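Local coordinates for protein glutaryl-CoA dehydrogenase (Mycobacterium smegmatis, PDB 3SF6) that belongs to the acyl-CoA dehydrogenase family of flavoproteins and forms a four-chain assembly that holds dihydroflavine-adenine dinucleotide, at residues L77-K82 with A87-V92; A305-E310 with I347-T352; A54-Y57 with L62-R65. One frame throughout, in Å; residues are numbered along the deposited sequence. Where two conformers were deposited one is given.

How the contacts relate
Contacts 1 and 3 both fall in the N-terminal domain of the acyl-CoA dehydrogenase family, contact 3 (54-57 with 62-65) at the entry to helix 64-73 and contact 1 (77-82 with 87-92) in the loop after that helix and the first residues of helix 91-104. Their nearest atoms are about 8 Å apart, although their centres lie 25 Å apart. Contact 2 (305-310 with 347-352) packs two long helices of the C-terminal domain, its nearest atoms about 16 Å from contact 1 and about 11 Å from contact 3. None of the three touches another. Relative to a bound dihydroflavine-adenine dinucleotide, the side chain of Thr-352 stands at about 9 Å and that of Leu-62 at about 12 Å.

Contact 1 of 3, residues L77-K82 with A87-V92; sequences LGMHLK and AGMSAV
Met-79 and Met-89 meet through both backbone and side chain. The backbone bond is the stronger of two that cross here: Met-89 N donates to Met-79 O at 3.0 Å with an N-H...O angle of 159°. The second, from Gly-88 N to Leu-81 O, is weak, bent to 122° despite its 2.9 Å length. Gly-78 to Leu-81 form a type I turn, closed by the bond from Leu-81 N to Gly-78 O, and Met-79 O lies within it.

Two waters extend this polar link. One joins Leu-77 O to Ala-87 N; the other gives its protons to His-80 O and to Met-89 O, the latter at 2.7 Å.

Apolar packing pairs the two methionines, which lie side by side and point the same way, with Met-89 CE 3.8 Å from Met-79 CG. Met-89 CG sits between its backbone N and carbonyl carbon (chi1 71°), 3.4 Å from Met-79 O. The His-80 ring comes close through CD2, 3.2 Å from Met-89 O in an oblique approach.

The loop belongs to the N-terminal helical domain of the acyl-CoA dehydrogenase fold. Met-79 and Met-89 both pack on Tyr-94 of helix 91-104, and Leu-81 reaches helix 106-126. Ser-90 is the N-cap of helix 91-104, its OG accepting from Ala-93 N, while Asp-326 of helix 298-327 accepts from Ala-91 N and Val-92 N.

Contact 2 of 3, residues A305-E310 with I347-T352; sequences ADMTLE and IEIART
Met-307 points at the facing helix and lays its side chain over Ile-349 and Thr-352, meeting each at an oblique angle. Its first torsion (chi1 -67°) sets CG anti to the carbonyl carbon, and with the next bond extended this brings the sulfur to both partners, Met-307 SD being 4.0 Å from Ile-349 CG2 and 3.8 Å from Thr-352 CG2. The bend at the last torsion turns only the terminal methyl CE. The same sulfur lies 3.5 Å from Ile-349 O. Thr-352 presents its methyl here, CG2 being anti to its own backbone N, while the other branch carries OG1.

Ile-349 answers with its longer arm. Its CD1 runs out to 3.7 Å from Met-307 O, and also meets the base of Glu-310 at CB, 4.2 Å away, before that side chain turns off.

The segments belong to helices 298-327 and 332-357, neighbours in the helical bundle that forms the C-terminal domain of acyl-CoA dehydrogenases. They run close to antiparallel, at 156° with 9.9 Å between the axes of the short segments, and helix 252-286 packs on both through Leu-277 against Met-307 and Ala-273 against Ile-349.

Glu-310 has polar partners beyond the pair: OE2 forms a salt bridge with Lys-313 of its own chain and OE1 another with Lys-313 of a second subunit. Asp-306 OD1 likewise pairs with Arg-344 of that subunit.

Contact 3 of 3, residues A54-Y57 with L62-R65; sequences ASWY and LPAR
Trp-56 and the Leu-62/Pro-63 pair close the short connection between helix 53-59 and helix 64-73 in the N-terminal helical part of this acyl-CoA dehydrogenase fold. The interaction is a CH-pi contact backed by apolar packing, and the connection itself ends in an inverse gamma turn centred on Pro-63, which also occupies the N-cap position of helix 64-73. The turn shows in the backbone angles of Pro-63 (phi -77°, psi 71°) and in a weak bond from Ala-64 N to Leu-62 O, 2.8 Å long.

Leu-62 supplies the CH-pi partner through CB, not through its methyls. This atom lies over one face of the indole, 4.0 Å from the centroid of the five-membered ring of Trp-56 and only 20° off the ring normal; its nearest ring atom is Trp-56 CG at 3.8 Å. The leucine chain and the indole cross at about a right angle. In Trp-56 CG is anti to the carbonyl carbon, and the ring is carried toward the residues that follow the helix.

Ile-108 of helix 106-126 touches both Trp-56 and Leu-62, joining this surface contact to the larger helical body. The His-52 ring meets the indole with its plane nearly parallel. Tyr-57 instead heads away, packing on helix 368-380 and on Met-222 of a third subunit.

Pro-63 approaches the indole on the same side as Leu-62, but further out and obliquely. Its CG is 4.0 Å from Trp-56 CZ2. Its CD rises 3.3 Å above the indole plane, displaced toward the rim, and comes to 3.7 Å from Trp-56 CE2 and 3.4 Å from Trp-56 NE1.

Contact 1 of 3, residues L77-K82 with A87-V92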
loop_
_atom_site.group_PDB
_atom_site.type_symbol
_atom_site.label_atom_id
_atom_site.label_comp_id
_atom_site.label_asym_id
_atom_site.label_seq_id
_atom_site.Cartn_x
_atom_site.Cartn_y
_atom_site.Cartn_z
ATOM N N LEU A 77 13.514 35.618 6.487
ATOM C CA LEU A 77 14.653 34.884 7.067
ATOM C C LEU A 77 14.632 35.040 8.565
ATOM O O LEU A 77 14.669 36.142 9.095
ATOM C CB LEU A 77 15.979 35.383 6.481
ATOM C CG LEU A 77 16.097 35.226 4.958
ATOM C CD1 LEU A 77 17.457 35.729 4.505
ATOM C CD2 LEU A 77 15.876 33.760 4.485
ATOM N N GLY A 78 14.601 33.922 9.262
ATOM C CA GLY A 78 14.502 33.953 10.711
ATOM C C GLY A 78 13.099 34.227 11.188
ATOM O O GLY A 78 12.902 34.752 12.282
ATOM N N MET A 79 12.106 33.825 10.396
ATOM C CA MET A 79 10.711 34.184 10.684
ATOM C C MET A 79 10.215 33.841 12.081
ATOM O O MET A 79 9.420 34.611 12.657
ATOM C CB MET A 79 9.768 33.530 9.669
ATOM C CG MET A 79 9.840 34.135 8.293
ATOM S SD MET A 79 8.709 33.390 7.105
ATOM C CE MET A 79 9.632 31.934 6.569
ATOM N N HIS A 80 10.645 32.686 12.617
ATOM C CA HIS A 80 10.144 32.215 13.874
ATOM C C HIS A 80 11.026 32.655 15.041
ATOM O O HIS A 80 10.702 32.365 16.197
ATOM C CB HIS A 80 9.992 30.683 13.886
ATOM C CG HIS A 80 9.262 30.181 15.086
ATOM N ND1 HIS A 80 9.857 29.356 16.024
ATOM C CD2 HIS A 80 8.015 30.442 15.549
ATOM C CE1 HIS A 80 8.999 29.122 17.001
ATOM N NE2 HIS A 80 7.872 29.762 16.738
ATOM N N LEU A 81 12.087 33.417 14.766
ATOM C CA LEU A 81 12.994 33.887 15.818
ATOM C C LEU A 81 12.564 35.262 16.253
ATOM O O LEU A 81 11.946 35.996 15.469
ATOM C CB LEU A 81 14.440 33.952 15.309
ATOM C CG LEU A 81 15.030 32.632 14.853
ATOM C CD1 LEU A 81 16.444 32.803 14.235
ATOM C CD2 LEU A 81 15.082 31.598 15.991
ATOM N N LYS A 82 12.917 35.603 17.481
ATOM C CA LYS A 82 12.604 36.909 18.059
ATOM C C LYS A 82 13.845 37.803 18.121
ATOM O O LYS A 82 14.942 37.363 18.469
ATOM C CB LYS A 82 11.994 36.726 19.442
ATOM C CG LYS A 82 10.533 36.229 19.352
ATOM C CD LYS A 82 9.859 36.095 20.681
ATOM C CE LYS A 82 8.407 35.677 20.523
ATOM N NZ LYS A 82 8.257 34.431 19.710
ATOM N N ALA A 87 11.129 38.396 12.248
ATOM C CA ALA A 87 9.662 38.636 12.283
ATOM C C ALA A 87 9.003 38.276 13.609
ATOM O O ALA A 87 7.985 38.900 14.004
ATOM C CB ALA A 87 8.969 37.868 11.153
ATOM N N GLY A 88 9.563 37.309 14.339
ATOM C CA GLY A 88 8.947 36.884 15.594
ATOM C C GLY A 88 7.535 36.368 15.452
ATOM O O GLY A 88 6.686 36.569 16.347
ATOM N N MET A 89 7.244 35.723 14.334
ATOM C CA MET A 89 5.885 35.260 14.109
ATOM C C MET A 89 5.605 33.946 14.876
ATOM O O MET A 89 6.504 33.275 15.388
ATOM C CB MET A 89 5.549 35.129 12.623
ATOM C CG MET A 89 6.195 34.027 11.917
ATOM S SD MET A 89 5.840 33.964 10.111
ATOM C CE MET A 89 6.456 35.450 9.418
ATOM N N SER A 90 4.339 33.585 14.959
ATOM C CA SER A 90 3.968 32.334 15.662
ATOM C C SER A 90 4.407 31.124 14.900
ATOM O O SER A 90 4.742 31.210 13.718
ATOM C CB SER A 90 2.462 32.261 15.859
ATOM O OG SER A 90 1.780 32.050 14.605
ATOM N N ALA A 91 4.385 29.966 15.597
ATOM C CA ALA A 91 4.720 28.698 14.960
ATOM C C ALA A 91 3.763 28.416 13.825
ATOM O O ALA A 91 4.193 27.985 12.755
ATOM C CB ALA A 91 4.672 27.550 15.985
ATOM N N VAL A 92 2.469 28.627 14.045
ATOM C CA VAL A 92 1.497 28.395 12.972
ATOM C C VAL A 92 1.754 29.318 11.765
ATOM O O VAL A 92 1.721 28.864 10.612
ATOM C CB VAL A 92 0.064 28.491 13.499
ATOM C CG1 VAL A 92 -0.979 28.462 12.334
ATOM C CG2 VAL A 92 -0.219 27.298 14.480
HETATM O O HOH W 1 12.090 37.205 9.810
HETATM O O HOH W 2 8.433 33.735 17.236
#

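Contact 2 of 3, residues A305-E310 with I347-T352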
loop_
_atom_site.group_PDB
_atom_site.type_symbol
_atom_site.label_atom_id
_atom_site.label_comp_id
_atom_site.label_asym_id
_atom_site.label_seq_id
_atom_site.Cartn_x
_atom_site.Cartn_y
_atom_site.Cartn_z
ATOM N N ALA A 305 -9.560 11.774 -4.673
ATOM C CA ALA A 305 -10.059 11.611 -3.296
ATOM C C ALA A 305 -8.939 11.228 -2.335
ATOM O O ALA A 305 -8.801 11.799 -1.230
ATOM C CB ALA A 305 -11.212 10.579 -3.235
ATOM N N ASP A 306 -8.133 10.227 -2.724
ATOM C CA ASP A 306 -7.041 9.769 -1.872
ATOM C C ASP A 306 -6.010 10.874 -1.604
ATOM O O ASP A 306 -5.561 11.045 -0.447
ATOM C CB ASP A 306 -6.362 8.548 -2.483
ATOM C CG ASP A 306 -7.222 7.279 -2.474
ATOM O OD1 ASP A 306 -8.266 7.209 -1.781
ATOM O OD2 ASP A 306 -6.758 6.290 -3.118
ATOM N N MET A 307 -5.609 11.586 -2.643
ATOM C CA MET A 307 -4.669 12.679 -2.488
ATOM C C MET A 307 -5.230 13.777 -1.604
ATOM O O MET A 307 -4.516 14.310 -0.754
ATOM C CB MET A 307 -4.231 13.242 -3.833
ATOM C CG MET A 307 -3.409 12.308 -4.673
ATOM S SD MET A 307 -2.748 13.095 -6.180
ATOM C CE MET A 307 -4.244 13.329 -7.133
ATOM N N THR A 308 -6.493 14.135 -1.810
ATOM C CA THR A 308 -7.107 15.205 -1.030
ATOM C C THR A 308 -7.177 14.808 0.454
ATOM O O THR A 308 -6.916 15.626 1.345
ATOM C CB THR A 308 -8.496 15.502 -1.557
ATOM O OG1 THR A 308 -8.389 16.016 -2.893
ATOM C CG2 THR A 308 -9.245 16.558 -0.698
ATOM N N LEU A 309 -7.479 13.540 0.691
ATOM C CA LEU A 309 -7.499 13.030 2.071
ATOM C C LEU A 309 -6.142 13.169 2.719
ATOM O O LEU A 309 -6.044 13.591 3.874
ATOM C CB LEU A 309 -7.983 11.570 2.143
ATOM C CG LEU A 309 -9.447 11.321 2.416
ATOM C CD1 LEU A 309 -9.660 9.800 2.353
ATOM C CD2 LEU A 309 -9.854 11.892 3.769
ATOM N N GLU A 310 -5.075 12.761 2.046
ATOM C CA GLU A 310 -3.769 12.784 2.715
ATOM C C GLU A 310 -3.280 14.212 2.864
ATOM O O GLU A 310 -2.629 14.538 3.873
ATOM C CB GLU A 310 -2.731 11.891 2.050
ATOM C CG GLU A 310 -3.077 10.398 2.097
ATOM C CD GLU A 310 -3.352 9.867 3.485
ATOM O OE1 GLU A 310 -2.700 10.283 4.457
ATOM O OE2 GLU A 310 -4.264 9.024 3.640
ATOM N N ILE A 347 5.182 13.055 -1.115
ATOM C CA ILE A 347 5.843 12.482 -2.270
ATOM C C ILE A 347 4.930 11.502 -3.000
ATOM O O ILE A 347 4.948 11.431 -4.236
ATOM C CB ILE A 347 7.264 11.909 -1.936
ATOM C CG1 ILE A 347 8.114 11.853 -3.214
ATOM C CG2 ILE A 347 7.190 10.533 -1.217
ATOM C CD1 ILE A 347 9.590 11.531 -2.928
ATOM N N GLU A 348 4.105 10.771 -2.257
ATOM C CA GLU A 348 3.102 9.921 -2.878
ATOM C C GLU A 348 2.068 10.756 -3.644
ATOM O O GLU A 348 1.643 10.369 -4.754
ATOM C CB GLU A 348 2.435 9.047 -1.815
ATOM C CG GLU A 348 1.304 8.224 -2.335
ATOM C CD GLU A 348 1.670 7.107 -3.244
ATOM O OE1 GLU A 348 2.883 6.837 -3.540
ATOM O OE2 GLU A 348 0.674 6.488 -3.726
ATOM N N ILE A 349 1.651 11.900 -3.091
ATOM C CA ILE A 349 0.763 12.789 -3.820
ATOM C C ILE A 349 1.397 13.259 -5.126
ATOM O O ILE A 349 0.757 13.253 -6.195
ATOM C CB ILE A 349 0.322 13.993 -2.944
ATOM C CG1 ILE A 349 -0.685 13.527 -1.888
ATOM C CG2 ILE A 349 -0.249 15.129 -3.818
ATOM C CD1 ILE A 349 -0.869 14.522 -0.715
ATOM N N ALA A 350 2.651 13.686 -5.077
ATOM C CA ALA A 350 3.328 14.131 -6.288
ATOM C C ALA A 350 3.395 13.056 -7.356
ATOM O O ALA A 350 3.112 13.311 -8.542
ATOM C CB ALA A 350 4.762 14.635 -5.951
ATOM N N ARG A 351 3.763 11.846 -6.934
ATOM C CA ARG A 351 3.848 10.697 -7.843
ATOM C C ARG A 351 2.505 10.377 -8.476
ATOM O O ARG A 351 2.402 10.166 -9.697
ATOM C CB ARG A 351 4.391 9.508 -7.090
ATOM C CG ARG A 351 5.851 9.682 -6.728
ATOM C CD ARG A 351 6.350 8.757 -5.626
ATOM N NE ARG A 351 7.815 8.862 -5.453
ATOM C CZ ARG A 351 8.507 8.251 -4.498
ATOM N NH1 ARG A 351 7.902 7.473 -3.644
ATOM N NH2 ARG A 351 9.812 8.425 -4.414
ATOM N N THR A 352 1.446 10.374 -7.663
ATOM C CA THR A 352 0.102 10.041 -8.156
ATOM C C THR A 352 -0.380 11.125 -9.114
ATOM O O THR A 352 -0.976 10.845 -10.157
ATOM C CB THR A 352 -0.857 9.826 -7.005
ATOM O OG1 THR A 352 -0.392 8.678 -6.256
ATOM C CG2 THR A 352 -2.255 9.536 -7.533
#

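Contact 3 of 3, residues A54-Y57 with L62-R65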
loop_
_atom_site.group_PDB
_atom_site.type_symbol
_atom_site.label_atom_id
_atom_site.label_comp_id
_atom_site.label_asym_id
_atom_site.label_seq_id
_atom_site.Cartn_x
_atom_site.Cartn_y
_atom_site.Cartn_z
ATOM N N ALA A 54 11.505 27.059 -12.952
ATOM C CA ALA A 54 11.747 25.983 -13.924
ATOM C C ALA A 54 13.177 26.115 -14.472
ATOM O O ALA A 54 13.902 25.108 -14.575
ATOM C CB ALA A 54 10.685 26.001 -15.060
ATOM N N SER A 55 13.573 27.342 -14.809
ATOM C CA SER A 55 14.921 27.612 -15.345
ATOM C C SER A 55 16.014 27.374 -14.322
ATOM O O SER A 55 17.028 26.756 -14.629
ATOM C CB SER A 55 15.034 29.044 -15.865
ATOM O OG SER A 55 14.284 29.179 -17.042
ATOM N N TRP A 56 15.816 27.851 -13.080
ATOM C CA TRP A 56 16.810 27.623 -12.034
ATOM C C TRP A 56 16.998 26.126 -11.822
ATOM O O TRP A 56 18.121 25.644 -11.686
ATOM C CB TRP A 56 16.384 28.294 -10.706
ATOM C CG TRP A 56 16.358 29.807 -10.705
ATOM C CD1 TRP A 56 16.991 30.647 -11.563
ATOM C CD2 TRP A 56 15.678 30.647 -9.753
ATOM N NE1 TRP A 56 16.747 31.965 -11.213
ATOM C CE2 TRP A 56 15.942 31.987 -10.110
ATOM C CE3 TRP A 56 14.867 30.391 -8.648
ATOM C CZ2 TRP A 56 15.423 33.064 -9.401
ATOM C CZ3 TRP A 56 14.359 31.472 -7.941
ATOM C CH2 TRP A 56 14.631 32.784 -8.324
ATOM N N TYR A 57 15.893 25.377 -11.771
ATOM C CA TYR A 57 15.962 23.958 -11.502
ATOM C C TYR A 57 16.705 23.233 -12.666
ATOM O O TYR A 57 17.627 22.440 -12.465
ATOM C CB TYR A 57 14.561 23.354 -11.335
ATOM C CG TYR A 57 14.632 21.922 -10.873
ATOM C CD1 TYR A 57 14.765 20.881 -11.794
ATOM C CD2 TYR A 57 14.651 21.603 -9.513
ATOM C CE1 TYR A 57 14.897 19.567 -11.362
ATOM C CE2 TYR A 57 14.790 20.303 -9.077
ATOM C CZ TYR A 57 14.894 19.281 -9.987
ATOM O OH TYR A 57 15.076 17.984 -9.620
ATOM N N LEU A 62 21.206 29.084 -9.331
ATOM C CA LEU A 62 20.282 30.168 -9.027
ATOM C C LEU A 62 21.083 31.290 -8.381
ATOM O O LEU A 62 22.180 31.046 -7.876
ATOM C CB LEU A 62 19.150 29.704 -8.114
ATOM C CG LEU A 62 19.374 29.605 -6.604
ATOM C CD1 LEU A 62 18.041 29.523 -5.862
ATOM C CD2 LEU A 62 20.290 28.400 -6.260
ATOM N N PRO A 63 20.569 32.524 -8.466
ATOM C CA PRO A 63 21.254 33.664 -7.854
ATOM C C PRO A 63 21.015 33.654 -6.349
ATOM O O PRO A 63 20.289 34.471 -5.811
ATOM C CB PRO A 63 20.609 34.869 -8.545
ATOM C CG PRO A 63 19.213 34.381 -8.880
ATOM C CD PRO A 63 19.395 32.936 -9.261
ATOM N N ALA A 64 21.628 32.702 -5.673
ATOM C CA ALA A 64 21.303 32.452 -4.278
ATOM C C ALA A 64 21.581 33.686 -3.399
ATOM O O ALA A 64 20.773 34.021 -2.525
ATOM C CB ALA A 64 22.082 31.243 -3.756
ATOM N N ARG A 65 22.720 34.344 -3.628
ATOM C CA ARG A 65 23.068 35.519 -2.800
ATOM C C ARG A 65 22.074 36.646 -2.986
ATOM O O ARG A 65 21.610 37.243 -2.000
ATOM C CB ARG A 65 24.511 35.975 -3.046
ATOM C CG ARG A 65 25.523 34.996 -2.494
ATOM C CD ARG A 65 26.930 35.538 -2.542
ATOM N NE ARG A 65 27.945 34.478 -2.656
ATOM C CZ ARG A 65 28.248 33.771 -3.757
ATOM N NH1 ARG A 65 27.616 33.960 -4.935
ATOM N NH2 ARG A 65 29.211 32.850 -3.676
#